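Local coordinates for protein putative alpha-ketoglutarate-dependent taurine dioxygenase (PDB 5HSX) that probably acts as an iron- and 2-oxoglutarate-dependent dioxygenase of the TauD/TfdA family, here crystallised with sodium in its metal site, at residues H69-V73 against V92-V98; D125-A129 against I176-T180; V130-W134 against G295-V299; E203-V207 against A217-S221. One frame throughout, in Å; residues are numbered along the deposited sequence.

Contact 1: H69-V73 against V92-V98; sequences HEQHV and VEGHPEV. With EDO (1,2-ethanediol), chain S.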
# COMPACT_ATOMS: atom_id res chain seq x y z
N HIS B 69 24.92 -14.12 10.57
CA HIS B 69 25.48 -13.44 9.40
C HIS B 69 26.08 -14.45 8.42
O HIS B 69 25.92 -14.32 7.20
CB HIS B 69 26.55 -12.43 9.82
CG HIS B 69 26.01 -11.23 10.53
ND1 HIS B 69 24.76 -10.70 10.28
CD2 HIS B 69 26.57 -10.44 11.48
CE1 HIS B 69 24.57 -9.65 11.05
NE2 HIS B 69 25.64 -9.47 11.79
N GLU B 70 26.76 -15.47 8.95
CA GLU B 70 27.35 -16.49 8.09
C GLU B 70 26.29 -17.26 7.32
O GLU B 70 26.45 -17.54 6.13
CB GLU B 70 28.22 -17.45 8.90
CG GLU B 70 29.53 -16.87 9.38
CD GLU B 70 29.40 -16.10 10.69
OE1 GLU B 70 28.26 -15.80 11.11
OE2 GLU B 70 30.45 -15.81 11.30
N GLN B 71 25.19 -17.62 7.99
CA GLN B 71 24.13 -18.35 7.31
C GLN B 71 23.44 -17.48 6.27
O GLN B 71 23.08 -17.96 5.19
CB GLN B 71 23.12 -18.89 8.32
CG GLN B 71 23.66 -20.06 9.14
CD GLN B 71 22.89 -20.29 10.44
OE1 GLN B 71 22.14 -19.42 10.89
NE2 GLN B 71 23.08 -21.46 11.04
N HIS B 72 23.26 -16.19 6.58
CA HIS B 72 22.68 -15.25 5.62
C HIS B 72 23.55 -15.15 4.37
O HIS B 72 23.05 -15.19 3.24
CB HIS B 72 22.51 -13.90 6.33
CG HIS B 72 21.81 -12.85 5.52
ND1 HIS B 72 21.47 -11.62 6.06
CD2 HIS B 72 21.39 -12.82 4.23
CE1 HIS B 72 20.87 -10.89 5.14
NE2 HIS B 72 20.81 -11.59 4.02
N VAL B 73 24.86 -15.01 4.56
CA VAL B 73 25.77 -14.95 3.41
C VAL B 73 25.75 -16.26 2.64
O VAL B 73 25.71 -16.27 1.40
CB VAL B 73 27.19 -14.57 3.87
CG1 VAL B 73 28.20 -14.78 2.73
CG2 VAL B 73 27.22 -13.13 4.36
N VAL B 92 29.33 -3.90 8.97
CA VAL B 92 29.25 -4.91 10.01
C VAL B 92 30.64 -5.51 10.15
O VAL B 92 31.16 -6.08 9.18
CB VAL B 92 28.21 -5.99 9.69
CG1 VAL B 92 28.23 -7.08 10.76
CG2 VAL B 92 26.81 -5.38 9.53
N GLU B 93 31.23 -5.39 11.33
CA GLU B 93 32.60 -5.85 11.55
C GLU B 93 32.74 -7.33 11.21
O GLU B 93 31.95 -8.16 11.66
CB GLU B 93 33.03 -5.60 13.00
CG GLU B 93 33.33 -4.15 13.33
CD GLU B 93 34.72 -3.72 12.88
OE1 GLU B 93 35.69 -4.48 13.11
OE2 GLU B 93 34.85 -2.62 12.31
N GLY B 94 33.76 -7.65 10.41
CA GLY B 94 34.04 -9.02 10.02
C GLY B 94 33.21 -9.56 8.87
O GLY B 94 33.43 -10.71 8.47
N HIS B 95 32.27 -8.78 8.33
CA HIS B 95 31.35 -9.26 7.30
C HIS B 95 31.14 -8.17 6.26
O HIS B 95 30.14 -7.44 6.30
CB HIS B 95 30.01 -9.70 7.91
CG HIS B 95 30.16 -10.76 8.96
ND1 HIS B 95 30.44 -12.08 8.66
CD2 HIS B 95 30.10 -10.69 10.32
CE1 HIS B 95 30.53 -12.78 9.78
NE2 HIS B 95 30.33 -11.96 10.80
N PRO B 96 32.06 -8.05 5.30
CA PRO B 96 31.91 -7.00 4.28
C PRO B 96 30.69 -7.17 3.41
O PRO B 96 30.29 -6.21 2.73
CB PRO B 96 33.21 -7.12 3.47
CG PRO B 96 33.63 -8.55 3.65
CD PRO B 96 33.23 -8.91 5.06
N GLU B 97 30.07 -8.35 3.40
CA GLU B 97 28.91 -8.61 2.57
C GLU B 97 27.61 -8.16 3.21
O GLU B 97 26.58 -8.12 2.52
CB GLU B 97 28.78 -10.10 2.25
CG GLU B 97 30.06 -10.78 1.81
CD GLU B 97 30.86 -11.31 2.98
OE1 GLU B 97 31.78 -12.11 2.73
OE2 GLU B 97 30.59 -10.92 4.15
N VAL B 98 27.61 -7.86 4.50
CA VAL B 98 26.37 -7.66 5.25
C VAL B 98 26.25 -6.19 5.62
O VAL B 98 27.17 -5.60 6.18
CB VAL B 98 26.34 -8.55 6.50
CG1 VAL B 98 25.03 -8.35 7.25
CG2 VAL B 98 26.52 -10.00 6.10
C1 EDO S . 25.70 -13.78 13.73
O1 EDO S . 27.08 -13.84 13.36
C2 EDO S . 25.26 -12.32 13.85
O2 EDO S . 23.84 -12.22 13.74

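Contact 2: D125-A129 against I176-T180; sequences DVTAA and IHRFT. With NA (sodium ion), chain M.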
# COMPACT_ATOMS: atom_id res chain seq x y z
N ASP B 125 17.26 -0.29 -6.11
CA ASP B 125 18.54 -0.08 -5.42
C ASP B 125 19.68 0.25 -6.37
O ASP B 125 19.92 -0.47 -7.34
CB ASP B 125 18.89 -1.31 -4.60
CG ASP B 125 18.02 -1.44 -3.37
OD1 ASP B 125 17.67 -0.38 -2.80
OD2 ASP B 125 17.69 -2.58 -2.99
N VAL B 126 20.42 1.31 -6.04
CA VAL B 126 21.68 1.68 -6.69
C VAL B 126 21.55 1.85 -8.20
O VAL B 126 22.49 1.52 -8.94
CB VAL B 126 22.80 0.66 -6.37
CG1 VAL B 126 24.19 1.29 -6.51
CG2 VAL B 126 22.63 0.08 -4.98
N THR B 127 20.41 2.36 -8.69
CA THR B 127 20.39 2.53 -10.14
C THR B 127 21.22 3.72 -10.59
O THR B 127 21.36 3.92 -11.80
CB THR B 127 18.96 2.68 -10.71
OG1 THR B 127 18.30 3.80 -10.12
CG2 THR B 127 18.15 1.40 -10.49
N ALA B 128 21.79 4.50 -9.67
CA ALA B 128 22.76 5.50 -10.11
C ALA B 128 24.06 4.86 -10.61
O ALA B 128 24.89 5.56 -11.19
CB ALA B 128 23.07 6.48 -8.98
N ALA B 129 24.24 3.56 -10.40
CA ALA B 129 25.43 2.85 -10.88
C ALA B 129 25.15 2.19 -12.23
O ALA B 129 24.00 1.92 -12.58
CB ALA B 129 25.85 1.79 -9.87
N ILE B 176 18.70 9.63 -17.03
CA ILE B 176 19.87 9.89 -16.20
C ILE B 176 19.51 9.61 -14.74
O ILE B 176 18.60 10.23 -14.20
CB ILE B 176 20.37 11.33 -16.37
CG1 ILE B 176 20.67 11.63 -17.85
CG2 ILE B 176 21.59 11.58 -15.46
CD1 ILE B 176 21.77 10.75 -18.46
N HIS B 177 20.25 8.70 -14.11
CA HIS B 177 20.11 8.40 -12.69
C HIS B 177 21.29 8.99 -11.93
O HIS B 177 22.44 8.86 -12.37
CB HIS B 177 20.05 6.89 -12.43
CG HIS B 177 18.91 6.19 -13.12
ND1 HIS B 177 18.03 5.38 -12.44
CD2 HIS B 177 18.52 6.17 -14.42
CE1 HIS B 177 17.14 4.89 -13.29
NE2 HIS B 177 17.42 5.35 -14.50
N ARG B 178 21.02 9.65 -10.80
CA ARG B 178 22.04 10.33 -10.01
C ARG B 178 21.89 9.97 -8.54
O ARG B 178 20.78 9.80 -8.04
CB ARG B 178 21.97 11.86 -10.15
CG ARG B 178 22.16 12.40 -11.55
CD ARG B 178 22.01 13.93 -11.57
NE ARG B 178 21.92 14.44 -12.94
CZ ARG B 178 22.96 14.76 -13.69
NH1 ARG B 178 24.19 14.63 -13.21
NH2 ARG B 178 22.79 15.21 -14.93
N PHE B 179 23.03 9.90 -7.86
CA PHE B 179 23.05 9.76 -6.41
C PHE B 179 24.25 10.52 -5.87
O PHE B 179 25.35 10.43 -6.43
CB PHE B 179 23.11 8.29 -5.98
CG PHE B 179 23.28 8.11 -4.50
CD1 PHE B 179 24.49 7.69 -3.98
CD2 PHE B 179 22.23 8.38 -3.63
CE1 PHE B 179 24.66 7.53 -2.61
CE2 PHE B 179 22.39 8.22 -2.26
CZ PHE B 179 23.61 7.79 -1.75
N THR B 180 24.03 11.26 -4.80
CA THR B 180 25.09 11.99 -4.11
C THR B 180 25.24 11.42 -2.70
O THR B 180 24.32 11.59 -1.87
CB THR B 180 24.78 13.48 -4.04
OG1 THR B 180 24.74 14.01 -5.38
CG2 THR B 180 25.85 14.22 -3.24
NA NA M . 16.26 0.43 -1.24
O HOH W 1 15.23 0.71 0.93
O HOH W 2 17.38 -1.30 -0.35

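Contact 3: V130-W134 against G295-V299; sequences VNPPW and GDVPV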
# COMPACT_ATOMS: atom_id res chain seq x y z
N VAL B 130 26.22 1.91 -12.97
CA VAL B 130 26.05 1.33 -14.30
C VAL B 130 25.64 -0.14 -14.21
O VAL B 130 24.96 -0.65 -15.11
CB VAL B 130 27.33 1.50 -15.15
CG1 VAL B 130 28.44 0.61 -14.64
CG2 VAL B 130 27.02 1.21 -16.62
N ASN B 131 26.02 -0.83 -13.14
CA ASN B 131 25.64 -2.23 -12.91
C ASN B 131 24.93 -2.34 -11.56
O ASN B 131 25.54 -2.77 -10.56
CB ASN B 131 26.86 -3.14 -12.97
CG ASN B 131 27.95 -2.73 -12.00
OD1 ASN B 131 28.15 -1.54 -11.74
ND2 ASN B 131 28.64 -3.71 -11.44
N PRO B 132 23.65 -2.00 -11.49
CA PRO B 132 22.93 -2.11 -10.22
C PRO B 132 22.84 -3.56 -9.78
O PRO B 132 22.82 -4.48 -10.61
CB PRO B 132 21.54 -1.53 -10.54
CG PRO B 132 21.77 -0.66 -11.77
CD PRO B 132 22.80 -1.42 -12.55
N PRO B 133 22.77 -3.81 -8.47
CA PRO B 133 22.65 -5.20 -7.99
C PRO B 133 21.36 -5.82 -8.49
O PRO B 133 20.31 -5.16 -8.54
CB PRO B 133 22.66 -5.06 -6.46
CG PRO B 133 22.20 -3.65 -6.21
CD PRO B 133 22.79 -2.85 -7.35
N TRP B 134 21.42 -7.09 -8.89
CA TRP B 134 20.22 -7.68 -9.45
C TRP B 134 19.23 -8.12 -8.37
O TRP B 134 18.04 -8.26 -8.67
CB TRP B 134 20.57 -8.85 -10.37
CG TRP B 134 20.91 -10.16 -9.73
CD1 TRP B 134 22.16 -10.64 -9.43
CD2 TRP B 134 19.99 -11.20 -9.37
NE1 TRP B 134 22.07 -11.91 -8.89
CE2 TRP B 134 20.74 -12.27 -8.84
CE3 TRP B 134 18.59 -11.33 -9.46
CZ2 TRP B 134 20.15 -13.45 -8.39
CZ3 TRP B 134 18.00 -12.50 -9.00
CH2 TRP B 134 18.78 -13.54 -8.47
N GLY B 295 24.96 -7.41 -10.08
CA GLY B 295 24.18 -7.48 -11.30
C GLY B 295 25.01 -7.08 -12.51
O GLY B 295 26.15 -6.62 -12.41
N ASP B 296 24.41 -7.26 -13.68
CA ASP B 296 25.04 -6.92 -14.95
C ASP B 296 24.59 -5.53 -15.42
O ASP B 296 23.75 -4.88 -14.79
CB ASP B 296 24.72 -7.99 -15.99
CG ASP B 296 25.57 -9.23 -15.83
OD1 ASP B 296 26.80 -9.09 -15.60
OD2 ASP B 296 25.03 -10.35 -15.94
N VAL B 297 25.15 -5.08 -16.53
CA VAL B 297 24.77 -3.78 -17.10
C VAL B 297 23.41 -3.92 -17.77
O VAL B 297 23.21 -4.84 -18.58
CB VAL B 297 25.84 -3.31 -18.09
CG1 VAL B 297 25.42 -2.01 -18.77
CG2 VAL B 297 27.18 -3.15 -17.38
N PRO B 298 22.44 -3.05 -17.46
CA PRO B 298 21.12 -3.14 -18.11
C PRO B 298 21.21 -2.92 -19.62
O PRO B 298 22.13 -2.27 -20.13
CB PRO B 298 20.31 -2.02 -17.45
CG PRO B 298 20.97 -1.84 -16.10
CD PRO B 298 22.44 -2.05 -16.38
N VAL B 299 20.22 -3.46 -20.33
CA VAL B 299 20.07 -3.31 -21.77
C VAL B 299 18.64 -2.92 -22.07
O VAL B 299 17.70 -3.46 -21.46
CB VAL B 299 20.43 -4.62 -22.51
CG1 VAL B 299 20.38 -4.40 -23.99
CG2 VAL B 299 21.79 -5.14 -22.06
O HOH W 3 26.04 -4.83 -8.93
O HOH W 4 28.89 -6.14 -12.80
O HOH W 5 21.70 -5.01 -12.87

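Contact 4: E203-V207 against A217-S221; sequences EHPLV and ALYVS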
# COMPACT_ATOMS: atom_id res chain seq x y z
N GLU B 203 23.50 6.75 -17.34
CA GLU B 203 22.40 6.74 -18.29
C GLU B 203 21.90 5.31 -18.45
O GLU B 203 22.66 4.43 -18.85
CB GLU B 203 22.85 7.31 -19.65
CG GLU B 203 21.69 7.38 -20.66
CD GLU B 203 22.16 7.83 -22.04
OE1 GLU B 203 22.71 8.95 -22.16
OE2 GLU B 203 21.98 7.06 -23.00
N HIS B 204 20.62 5.09 -18.14
CA HIS B 204 19.97 3.79 -18.24
C HIS B 204 18.85 3.84 -19.27
O HIS B 204 18.28 4.90 -19.52
CB HIS B 204 19.35 3.37 -16.90
CG HIS B 204 20.34 2.88 -15.89
ND1 HIS B 204 21.16 1.80 -16.11
CD2 HIS B 204 20.62 3.33 -14.64
CE1 HIS B 204 21.91 1.60 -15.04
NE2 HIS B 204 21.60 2.51 -14.13
N PRO B 205 18.49 2.69 -19.87
CA PRO B 205 17.24 2.64 -20.63
C PRO B 205 16.06 2.88 -19.71
O PRO B 205 16.07 2.48 -18.54
CB PRO B 205 17.23 1.21 -21.19
CG PRO B 205 17.99 0.43 -20.16
CD PRO B 205 19.09 1.35 -19.70
N LEU B 206 15.04 3.56 -20.23
CA LEU B 206 13.82 3.65 -19.44
C LEU B 206 13.08 2.32 -19.40
O LEU B 206 12.29 2.09 -18.48
CB LEU B 206 12.89 4.74 -20.02
CG LEU B 206 12.55 5.91 -19.12
CD1 LEU B 206 13.81 6.62 -18.65
CD2 LEU B 206 11.62 6.86 -19.89
N VAL B 207 13.32 1.44 -20.37
CA VAL B 207 12.74 0.11 -20.40
C VAL B 207 13.89 -0.90 -20.34
O VAL B 207 14.73 -0.95 -21.26
CB VAL B 207 11.88 -0.11 -21.66
CG1 VAL B 207 11.34 -1.53 -21.69
CG2 VAL B 207 10.76 0.92 -21.71
N ALA B 217 10.81 -4.26 -18.19
CA ALA B 217 10.48 -3.57 -16.95
C ALA B 217 10.50 -2.07 -17.16
O ALA B 217 11.41 -1.54 -17.80
CB ALA B 217 11.46 -3.94 -15.83
N LEU B 218 9.52 -1.37 -16.58
CA LEU B 218 9.49 0.09 -16.62
C LEU B 218 10.48 0.58 -15.56
O LEU B 218 10.17 0.65 -14.37
CB LEU B 218 8.06 0.59 -16.38
CG LEU B 218 7.75 2.08 -16.51
CD1 LEU B 218 8.22 2.61 -17.86
CD2 LEU B 218 6.24 2.32 -16.32
N TYR B 219 11.70 0.89 -16.01
CA TYR B 219 12.87 0.98 -15.13
C TYR B 219 13.05 2.42 -14.65
O TYR B 219 14.03 3.09 -14.94
CB TYR B 219 14.10 0.49 -15.89
CG TYR B 219 15.29 0.05 -15.06
CD1 TYR B 219 15.18 -1.04 -14.21
CD2 TYR B 219 16.52 0.69 -15.17
CE1 TYR B 219 16.28 -1.48 -13.45
CE2 TYR B 219 17.62 0.26 -14.42
CZ TYR B 219 17.49 -0.82 -13.57
OH TYR B 219 18.58 -1.26 -12.84
N VAL B 220 12.07 2.89 -13.86
CA VAL B 220 11.93 4.32 -13.61
C VAL B 220 12.29 4.72 -12.18
O VAL B 220 12.02 5.86 -11.79
CB VAL B 220 10.52 4.83 -13.97
CG1 VAL B 220 10.29 4.75 -15.48
CG2 VAL B 220 9.43 4.04 -13.21
N SER B 221 12.92 3.82 -11.40
CA SER B 221 13.57 4.08 -10.10
C SER B 221 13.36 5.50 -9.56
O SER B 221 14.25 6.35 -9.70
CB SER B 221 15.07 3.79 -10.23
OG SER B 221 15.68 3.72 -8.96
O HOH W 6 15.83 4.40 -16.52

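Contact 1: H69-V73 against V92-V98
H69 overlaps the imidazole of H95 through its methylene: CB lies 3.8 Å from the H95 ring centroid and only 4° off the ring normal, a CH-pi contact over the centre of the face. Beyond CB the H69 ring turns an edge to that same face, with CD2 of H69 3.7 Å from CD2 of H95 and the planes 62° apart, so the pair is an offset edge-to-face stack. The torsion chi1 of H69 (-70°) keeps CG beside its own backbone N, which swings the ring clear of H95's centre and toward the valines, with NE2 of H69 3.7 Å from CG1 of V92. E70 reaches H95 from a different direction: its chain bends, and OE2 arrives in the ring plane 3.4 Å from CE1 of H95, at the edge. One helical turn on from H69, CG2 of V73 meets CG2 of V98 at 3.6 Å. Helix 69-77 thus lies against two successive turns, type II from V92 to H95 and type I from H95 to V98, that lead into strand 99-101 at the outer side of the larger sheet of this cupin-type fold. V98 also packs on Y289 and T291 of the neighbouring strand 287-293. R139 hydrogen-bonds to ND1 of H69 and to ND1 of H72, which would limit the rotation of the H69 ring; as an arginine donates, the proton of a neutral H69 would probably sit on NE2. An ethanediol carbon, C2, rests over a face of H69, 3.3 Å from CD2, while ethanediol O1 donates to OE1 of E70 at 3.2 Å.

Contact 2: D125-A129 against I176-T180
With chi1 of T127 at 59°, the hydroxyl lies between backbone N and carbonyl carbon, while chi1 of H177 at -60° sets its imidazole anti to the carbonyl carbon; together they place OG1 of T127 at the edge of the ring, near its plane. The hydrogen bond between OG1 of T127 and ND1 of H177 is 2.8 Å long. Next to it A128 packs on the strand: its CA is 3.8 Å from CB of H177, and its methyl, CB, comes within 3.5 Å of CB of F179. The F179 ring itself heads off from this contact to pack on A319 of helix 313-322. T127 and A128 are the central residues of a type I turn, closed by the bond from A129 N to V126 O at 3.1 Å, and this turn follows directly on the metal ligand D125. OD1 of D125 binds the sodium ion at 2.2 Å, and H123 and H273 complete the two-histidine, one-carboxylate facial triad familiar from this dioxygenase family; O of N323, at the C-terminal end of the chain, and two waters fill the remaining positions. The sodium probably stands where iron sits in the working enzyme. H177 also meets H204 edge to face, so its ring is steered by neighbours beyond the threonine. OG1 of T127 is shared with the hydroxyl of S221, giving it two hydrogen-bonding partners; such a grip would fix its rotation and couple the turn just after the metal ligand to strand 174-179 and to the loop carrying S221.

Contact 3: V130-W134 against G295-V299
The two loop backbones run 122° apart; their nearest CA pair is P133 and G295, 4.3 Å apart, with N131 and V297 forming a second close approach. One loop enters strand 135-140 and the other leaves strand 287-293, antiparallel neighbours in the larger sheet of the double-stranded beta-helix typical of these oxygenases; W134 still pairs with L293, and beyond that pair the chains stay close, but the links between them run through water. Three waters bridge the two segments. One donates to O of N131 at 2.7 Å and accepts from N of G295; a second accepts from ND2 of N131 at 2.8 Å and donates to O of G295; the third gives one hydrogen to O of P132 at 2.6 Å and its other to O of D296. Chi1 of N131 (56°) places the amide between backbone N and carbonyl carbon, where ND2 can reach its water. Bare of any side chain, G295 can press its CA toward O of P132, a CA-H...O contact of 3.4 Å with 137° at the hydrogen, and the same CA lies at the edge of the W134 indole, near its plane. The indole also packs on R51 and L54 of helix 44-57. At the other end the two proline rings meet through their CD atoms, CD of P132 to CD of P298 being 3.9 Å, and CG2 of V130 touches CG1 of V297 at 4.2 Å. The buried O of V130, which has no polar partner anywhere in the model, lies 3.2 Å from CD of P298.

Contact 4: E203-V207 against A217-S221
L206 O accepts the backbone N-H of Y219 at 2.8 Å, with 155° at the hydrogen and the donor tilted out of the carbonyl plane. Close by, V207 and L218 form an antiparallel non-hydrogen-bonded pair, and CA of V207 offers a CA-H...O contact to O of A217 at 3.4 Å. These belong to the hairpin of strands 200-209 and 216-218, which departs from regular pairing at Y219, the centre of an inverse gamma turn. There a water restores the link, donating to O of P205 at 2.8 Å and to O of Y219 at 2.7 Å. The Y219 side chain, its CG anti to the backbone N (chi1 -159°), runs back along the other strand and turns its edge to the face of H204: CE2 of Y219 is 4.1 Å from CG of H204, and the planes stand 85° apart. H204 is held at both nitrogens, ND1 by the hydroxyl of S306 and NE2 by weak bonds to the carbonyls of T127 and A129. Since carbonyls can only accept, NE2 probably carries a proton, and a neutral H204 would then receive the S306 hydrogen at ND1.

In the fold
From the N terminus, contact 1 comes first, closing a short loop between helix 69-77 and the approach to strand 99-101; it touches none of the others, its nearest atoms staying about 10 Å from those of contact 3. The remaining three are mutual neighbours, their centres 11 Å apart. Segments 125-129 and 130-134 are consecutive, and because their partners are 176-180 and 295-299, contacts 2 and 3 cross along the chain. Contact 4, a local hairpin closure, follows contact 2 in series and is nested within the long loop closed by contact 3. Together contacts 2 to 4 tie the loop after the metal-binding strand 122-123 to the five-stranded sheet and to the chain leaving strand 287-293.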